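Local structure of uncharacterized metal-dependent hydrolase (Pyrococcus furiosus, 3ICJ) at residues N211-E225 with K247-R260. The protein is uncharacterized but, as a zinc-binding member of the amidohydrolase family, probably hydrolyses carbon-nitrogen bonds other than peptide bonds. Numbering follows the deposited sequence.
Sequences NEKILTVKDYKHYIE and KALKALFELEREGR
K221 NZ is gripped by two carboxylates of segment 247-260, lying 2.9 Å from E254 OE1 and 2.9 Å from E258 OE1, with water 1 as a further acceptor. Here helices 217-233 and 246-257 of the metal-dependent amidohydrolase domain meet, their segments 217-225 and 247-257 crossing at -68°; strand 236-244, which links them in sequence, packs against helix 246-257 through L252. E254 OE1 takes the ammonium on its anti side, E258 OE1 on its syn side. A bend at chi3 (76°) carries NZ to this pair and lays K221 CE over one face of the R260 guanidinium, toward its rim. K221 NZ lies 3.3 Å from R260 NH2, two donors with no bond between them, but the surrounding carboxylates probably offset their repulsion: R260 also pairs with E258 and holds E225 side-on, NE to OE1 and NH1 to OE2, the latter at 2.7 Å.

Next to this network the packing is apolar and knobs-into-holes. A251 CB, 3.7 Å from Y220 CB, sits among V217, Y220, K221 and I224, while I224 fits among A248, A251, L252 and L255. K247 CB rests over a face of the Y220 ring, a CH-pi contact, and the ring's OH bonds to N211 O.

Fully extended beyond CG, K247 crosses that ring to the end of helix 200-214 and the turn after it. NZ donates to E212 O in the helix from above the carbonyl plane and meets L215 O in the turn at 2.8 Å, nearly along the C=O axis (172°).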
loop_
_atom_site.group_PDB
_atom_site.type_symbol
_atom_site.label_atom_id
_atom_site.label_comp_id
_atom_site.label_asym_id
_atom_site.label_seq_id
_atom_site.Cartn_x
_atom_site.Cartn_y
_atom_site.Cartn_z
ATOM N N ASN A 211 -13.851 1.403 -12.486
ATOM C CA ASN A 211 -13.631 1.997 -11.167
ATOM C C ASN A 211 -14.475 3.233 -10.865
ATOM O O ASN A 211 -14.907 3.429 -9.728
ATOM C CB ASN A 211 -12.152 2.350 -10.968
ATOM C CG ASN A 211 -11.254 1.125 -10.902
ATOM O OD1 ASN A 211 -11.702 0.010 -10.619
ATOM N ND2 ASN A 211 -9.970 1.331 -11.167
ATOM N N GLU A 212 -14.694 4.062 -11.877
ATOM C CA GLU A 212 -15.387 5.333 -11.697
ATOM C C GLU A 212 -16.891 5.296 -11.997
ATOM O O GLU A 212 -17.670 5.947 -11.300
ATOM C CB GLU A 212 -14.712 6.429 -12.528
ATOM C CG GLU A 212 -13.258 6.674 -12.147
ATOM C CD GLU A 212 -12.591 7.747 -12.994
ATOM O OE1 GLU A 212 -11.488 8.185 -12.615
ATOM O OE2 GLU A 212 -13.156 8.151 -14.032
ATOM N N LYS A 213 -17.288 4.555 -13.031
ATOM C CA LYS A 213 -18.693 4.505 -13.455
ATOM C C LYS A 213 -19.482 3.273 -12.980
ATOM O O LYS A 213 -20.587 3.421 -12.480
ATOM C CB LYS A 213 -18.822 4.648 -14.979
ATOM C CG LYS A 213 -20.273 4.797 -15.445
ATOM C CD LYS A 213 -20.451 4.729 -16.955
ATOM C CE LYS A 213 -21.935 4.856 -17.305
ATOM N NZ LYS A 213 -22.189 4.719 -18.761
ATOM N N ILE A 214 -18.918 2.075 -13.137
ATOM C CA ILE A 214 -19.678 0.818 -12.963
ATOM C C ILE A 214 -19.778 0.313 -11.513
ATOM O O ILE A 214 -20.876 0.009 -11.032
ATOM C CB ILE A 214 -19.128 -0.287 -13.893
ATOM C CG1 ILE A 214 -19.232 0.170 -15.348
ATOM C CG2 ILE A 214 -19.872 -1.604 -13.689
ATOM C CD1 ILE A 214 -18.212 -0.469 -16.245
ATOM N N LEU A 215 -18.639 0.214 -10.826
ATOM C CA LEU A 215 -18.625 -0.134 -9.399
ATOM C C LEU A 215 -19.356 0.915 -8.552
ATOM O O LEU A 215 -19.317 2.097 -8.852
ATOM C CB LEU A 215 -17.192 -0.330 -8.903
ATOM C CG LEU A 215 -16.428 -1.453 -9.617
ATOM C CD1 LEU A 215 -14.978 -1.462 -9.176
ATOM C CD2 LEU A 215 -17.075 -2.814 -9.406
ATOM N N THR A 216 -20.051 0.465 -7.516
ATOM C CA THR A 216 -20.872 1.350 -6.687
ATOM C C THR A 216 -20.179 1.592 -5.350
ATOM O O THR A 216 -19.156 0.960 -5.058
ATOM C CB THR A 216 -22.281 0.762 -6.413
ATOM O OG1 THR A 216 -22.161 -0.414 -5.597
ATOM C CG2 THR A 216 -23.014 0.436 -7.708
ATOM N N VAL A 217 -20.735 2.505 -4.552
ATOM C CA VAL A 217 -20.271 2.744 -3.175
ATOM C C VAL A 217 -20.328 1.449 -2.341
ATOM O O VAL A 217 -19.363 1.118 -1.670
ATOM C CB VAL A 217 -21.048 3.897 -2.490
ATOM C CG1 VAL A 217 -20.772 3.939 -0.968
ATOM C CG2 VAL A 217 -20.695 5.229 -3.156
ATOM N N LYS A 218 -21.437 0.709 -2.428
ATOM C CA LYS A 218 -21.570 -0.595 -1.757
ATOM C C LYS A 218 -20.474 -1.596 -2.158
ATOM O O LYS A 218 -19.915 -2.281 -1.293
ATOM C CB LYS A 218 -22.943 -1.223 -2.041
ATOM C CG LYS A 218 -24.038 -0.931 -1.028
ATOM C CD LYS A 218 -25.393 -1.487 -1.499
ATOM C CE LYS A 218 -25.414 -3.020 -1.638
ATOM N NZ LYS A 218 -25.749 -3.706 -0.356
ATOM N N ASP A 219 -20.163 -1.678 -3.456
ATOM C CA ASP A 219 -19.048 -2.527 -3.925
ATOM C C ASP A 219 -17.744 -2.113 -3.232
ATOM O O ASP A 219 -16.993 -2.975 -2.759
ATOM C CB ASP A 219 -18.823 -2.420 -5.428
ATOM C CG ASP A 219 -19.970 -2.949 -6.258
ATOM O OD1 ASP A 219 -20.651 -3.911 -5.848
ATOM O OD2 ASP A 219 -20.155 -2.411 -7.367
ATOM N N TYR A 220 -17.488 -0.809 -3.143
ATOM C CA TYR A 220 -16.258 -0.331 -2.484
ATOM C C TYR A 220 -16.199 -0.622 -0.994
ATOM O O TYR A 220 -15.126 -0.968 -0.493
ATOM C CB TYR A 220 -15.999 1.157 -2.713
ATOM C CG TYR A 220 -15.291 1.446 -4.005
ATOM C CD1 TYR A 220 -16.001 1.558 -5.195
ATOM C CD2 TYR A 220 -13.908 1.585 -4.046
ATOM C CE1 TYR A 220 -15.357 1.821 -6.402
ATOM C CE2 TYR A 220 -13.240 1.856 -5.258
ATOM C CZ TYR A 220 -13.983 1.972 -6.431
ATOM O OH TYR A 220 -13.359 2.230 -7.633
ATOM N N LYS A 221 -17.346 -0.540 -0.311
ATOM C CA LYS A 221 -17.430 -0.883 1.122
ATOM C C LYS A 221 -17.033 -2.332 1.336
ATOM O O LYS A 221 -16.291 -2.654 2.259
ATOM C CB LYS A 221 -18.850 -0.663 1.655
ATOM C CG LYS A 221 -19.257 0.801 1.834
ATOM C CD LYS A 221 -20.706 0.898 2.278
ATOM C CE LYS A 221 -20.841 0.532 3.748
ATOM N NZ LYS A 221 -22.271 0.354 4.145
ATOM N N HIS A 222 -17.548 -3.193 0.466
ATOM C CA HIS A 222 -17.265 -4.616 0.500
ATOM C C HIS A 222 -15.771 -4.915 0.258
ATOM O O HIS A 222 -15.163 -5.681 1.006
ATOM C CB HIS A 222 -18.150 -5.347 -0.507
ATOM C CG HIS A 222 -18.179 -6.827 -0.297
ATOM N ND1 HIS A 222 -17.199 -7.665 -0.780
ATOM C CD2 HIS A 222 -19.054 -7.616 0.369
ATOM C CE1 HIS A 222 -17.475 -8.909 -0.434
ATOM N NE2 HIS A 222 -18.596 -8.906 0.264
ATOM N N TYR A 223 -15.192 -4.301 -0.772
ATOM C CA TYR A 223 -13.745 -4.421 -1.047
ATOM C C TYR A 223 -12.899 -4.001 0.137
ATOM O O TYR A 223 -11.969 -4.707 0.538
ATOM C CB TYR A 223 -13.346 -3.606 -2.299
ATOM C CG TYR A 223 -13.967 -4.150 -3.587
ATOM C CD1 TYR A 223 -14.177 -5.521 -3.748
ATOM C CD2 TYR A 223 -14.342 -3.304 -4.630
ATOM C CE1 TYR A 223 -14.738 -6.040 -4.907
ATOM C CE2 TYR A 223 -14.910 -3.820 -5.804
ATOM C CZ TYR A 223 -15.103 -5.187 -5.926
ATOM O OH TYR A 223 -15.652 -5.724 -7.061
ATOM N N ILE A 224 -13.230 -2.848 0.702
ATOM C CA ILE A 224 -12.488 -2.319 1.816
ATOM C C ILE A 224 -12.607 -3.237 3.030
ATOM O O ILE A 224 -11.604 -3.506 3.691
ATOM C CB ILE A 224 -12.916 -0.853 2.150
ATOM C CG1 ILE A 224 -12.472 0.069 1.009
ATOM C CG2 ILE A 224 -12.322 -0.410 3.488
ATOM C CD1 ILE A 224 -13.192 1.427 0.976
ATOM N N GLU A 225 -13.819 -3.731 3.305
ATOM C CA GLU A 225 -13.993 -4.705 4.399
ATOM C C GLU A 225 -13.250 -6.039 4.207
ATOM O O GLU A 225 -12.714 -6.585 5.185
ATOM C CB GLU A 225 -15.460 -4.963 4.710
ATOM C CG GLU A 225 -16.137 -3.802 5.444
ATOM C CD GLU A 225 -17.588 -4.093 5.817
ATOM O OE1 GLU A 225 -17.919 -4.096 7.025
ATOM O OE2 GLU A 225 -18.402 -4.301 4.896
ATOM N N LYS A 247 -15.532 7.384 -4.945
ATOM C CA LYS A 247 -16.337 6.289 -4.389
ATOM C C LYS A 247 -15.703 5.575 -3.189
ATOM O O LYS A 247 -16.422 5.190 -2.263
ATOM C CB LYS A 247 -16.753 5.287 -5.481
ATOM C CG LYS A 247 -17.848 5.849 -6.389
ATOM C CD LYS A 247 -18.188 4.927 -7.550
ATOM C CE LYS A 247 -19.362 5.512 -8.321
ATOM N NZ LYS A 247 -19.636 4.800 -9.611
ATOM N N ALA A 248 -14.382 5.401 -3.217
ATOM C CA ALA A 248 -13.660 4.867 -2.057
ATOM C C ALA A 248 -13.801 5.743 -0.808
ATOM O O ALA A 248 -14.030 5.201 0.257
ATOM C CB ALA A 248 -12.205 4.615 -2.368
ATOM N N LEU A 249 -13.666 7.069 -0.953
ATOM C CA LEU A 249 -13.970 8.024 0.130
ATOM C C LEU A 249 -15.414 7.935 0.629
ATOM O O LEU A 249 -15.631 7.855 1.836
ATOM C CB LEU A 249 -13.614 9.475 -0.249
ATOM C CG LEU A 249 -13.783 10.527 0.872
ATOM C CD1 LEU A 249 -12.860 10.230 2.056
ATOM C CD2 LEU A 249 -13.490 11.910 0.354
ATOM N N LYS A 250 -16.391 7.930 -0.286
ATOM C CA LYS A 250 -17.798 7.773 0.103
ATOM C C LYS A 250 -17.994 6.489 0.911
ATOM O O LYS A 250 -18.721 6.492 1.902
ATOM C CB LYS A 250 -18.737 7.754 -1.113
ATOM C CG LYS A 250 -19.018 9.088 -1.788
ATOM C CD LYS A 250 -20.181 8.908 -2.773
ATOM C CE LYS A 250 -20.546 10.202 -3.514
ATOM N NZ LYS A 250 -19.307 10.905 -3.956
ATOM N N ALA A 251 -17.308 5.410 0.512
ATOM C CA ALA A 251 -17.347 4.144 1.255
ATOM C C ALA A 251 -16.700 4.224 2.641
ATOM O O ALA A 251 -17.210 3.640 3.590
ATOM C CB ALA A 251 -16.686 3.011 0.434
ATOM N N LEU A 252 -15.562 4.911 2.741
ATOM C CA LEU A 252 -14.870 5.066 4.017
ATOM C C LEU A 252 -15.661 5.895 5.046
ATOM O O LEU A 252 -15.704 5.512 6.217
ATOM C CB LEU A 252 -13.465 5.682 3.812
ATOM C CG LEU A 252 -12.361 4.802 3.187
ATOM C CD1 LEU A 252 -11.157 5.650 2.866
ATOM C CD2 LEU A 252 -11.928 3.640 4.116
ATOM N N PHE A 253 -16.277 7.006 4.626
ATOM C CA PHE A 253 -17.128 7.814 5.541
ATOM C C PHE A 253 -18.284 6.942 6.038
ATOM O O PHE A 253 -18.650 6.986 7.217
ATOM C CB PHE A 253 -17.737 9.031 4.839
ATOM C CG PHE A 253 -16.796 10.205 4.660
ATOM C CD1 PHE A 253 -16.010 10.676 5.707
ATOM C CD2 PHE A 253 -16.757 10.889 3.454
ATOM C CE1 PHE A 253 -15.165 11.790 5.527
ATOM C CE2 PHE A 253 -15.927 11.992 3.275
ATOM C CZ PHE A 253 -15.129 12.444 4.310
ATOM N N GLU A 254 -18.854 6.153 5.139
ATOM C CA GLU A 254 -19.992 5.282 5.521
ATOM C C GLU A 254 -19.584 4.174 6.508
ATOM O O GLU A 254 -20.230 3.982 7.556
ATOM C CB GLU A 254 -20.686 4.711 4.285
ATOM C CG GLU A 254 -22.027 4.040 4.581
ATOM C CD GLU A 254 -22.886 3.839 3.346
ATOM O OE1 GLU A 254 -23.501 2.753 3.218
ATOM O OE2 GLU A 254 -22.976 4.769 2.521
ATOM N N LEU A 255 -18.493 3.474 6.205
ATOM C CA LEU A 255 -17.954 2.471 7.122
ATOM C C LEU A 255 -17.612 3.038 8.511
ATOM O O LEU A 255 -17.952 2.409 9.530
ATOM C CB LEU A 255 -16.744 1.736 6.505
ATOM C CG LEU A 255 -17.021 0.797 5.321
ATOM C CD1 LEU A 255 -15.713 0.424 4.565
ATOM C CD2 LEU A 255 -17.795 -0.452 5.727
ATOM N N GLU A 256 -16.978 4.213 8.540
ATOM C CA GLU A 256 -16.655 4.949 9.770
ATOM C C GLU A 256 -17.889 5.236 10.642
ATOM O O GLU A 256 -17.930 4.794 11.793
ATOM C CB GLU A 256 -15.863 6.228 9.457
ATOM C CG GLU A 256 -15.849 7.322 10.567
ATOM C CD GLU A 256 -14.742 7.181 11.625
ATOM O OE1 GLU A 256 -13.855 6.303 11.520
ATOM O OE2 GLU A 256 -14.763 7.982 12.587
ATOM N N ARG A 257 -18.904 5.908 10.100
ATOM C CA ARG A 257 -20.128 6.167 10.888
ATOM C C ARG A 257 -20.958 4.908 11.209
ATOM O O ARG A 257 -21.664 4.883 12.203
ATOM C CB ARG A 257 -21.002 7.270 10.277
ATOM C CG ARG A 257 -21.703 6.890 8.977
ATOM C CD ARG A 257 -22.583 8.019 8.508
ATOM N NE ARG A 257 -23.286 7.700 7.266
ATOM C CZ ARG A 257 -22.886 8.056 6.042
ATOM N NH1 ARG A 257 -23.610 7.711 4.987
ATOM N NH2 ARG A 257 -21.771 8.750 5.858
ATOM N N GLU A 258 -20.822 3.857 10.415
ATOM C CA GLU A 258 -21.422 2.566 10.738
ATOM C C GLU A 258 -20.690 1.710 11.759
ATOM O O GLU A 258 -21.154 0.652 12.116
ATOM C CB GLU A 258 -21.650 1.738 9.484
ATOM C CG GLU A 258 -22.698 2.259 8.571
ATOM C CD GLU A 258 -22.795 1.455 7.310
ATOM O OE1 GLU A 258 -21.900 0.642 7.055
ATOM O OE2 GLU A 258 -23.767 1.632 6.576
ATOM N N GLY A 259 -19.544 2.170 12.218
ATOM C CA GLY A 259 -18.746 1.442 13.209
ATOM C C GLY A 259 -18.092 0.198 12.615
ATOM O O GLY A 259 -17.747 -0.736 13.330
ATOM N N ARG A 260 -17.920 0.190 11.302
ATOM C CA ARG A 260 -17.449 -0.995 10.565
ATOM C C ARG A 260 -15.974 -0.914 10.148
ATOM O O ARG A 260 -15.422 -1.870 9.579
ATOM C CB ARG A 260 -18.364 -1.254 9.366
ATOM C CG ARG A 260 -19.629 -2.009 9.732
ATOM C CD ARG A 260 -20.732 -1.908 8.663
ATOM N NE ARG A 260 -20.419 -2.567 7.386
ATOM C CZ ARG A 260 -21.246 -2.632 6.331
ATOM N NH1 ARG A 260 -20.858 -3.241 5.218
ATOM N NH2 ARG A 260 -22.463 -2.090 6.374
HETATM O O HOH W 1 -22.767 -2.160 2.904
HETATM O O HOH W 2 -16.436 -4.298 9.310
#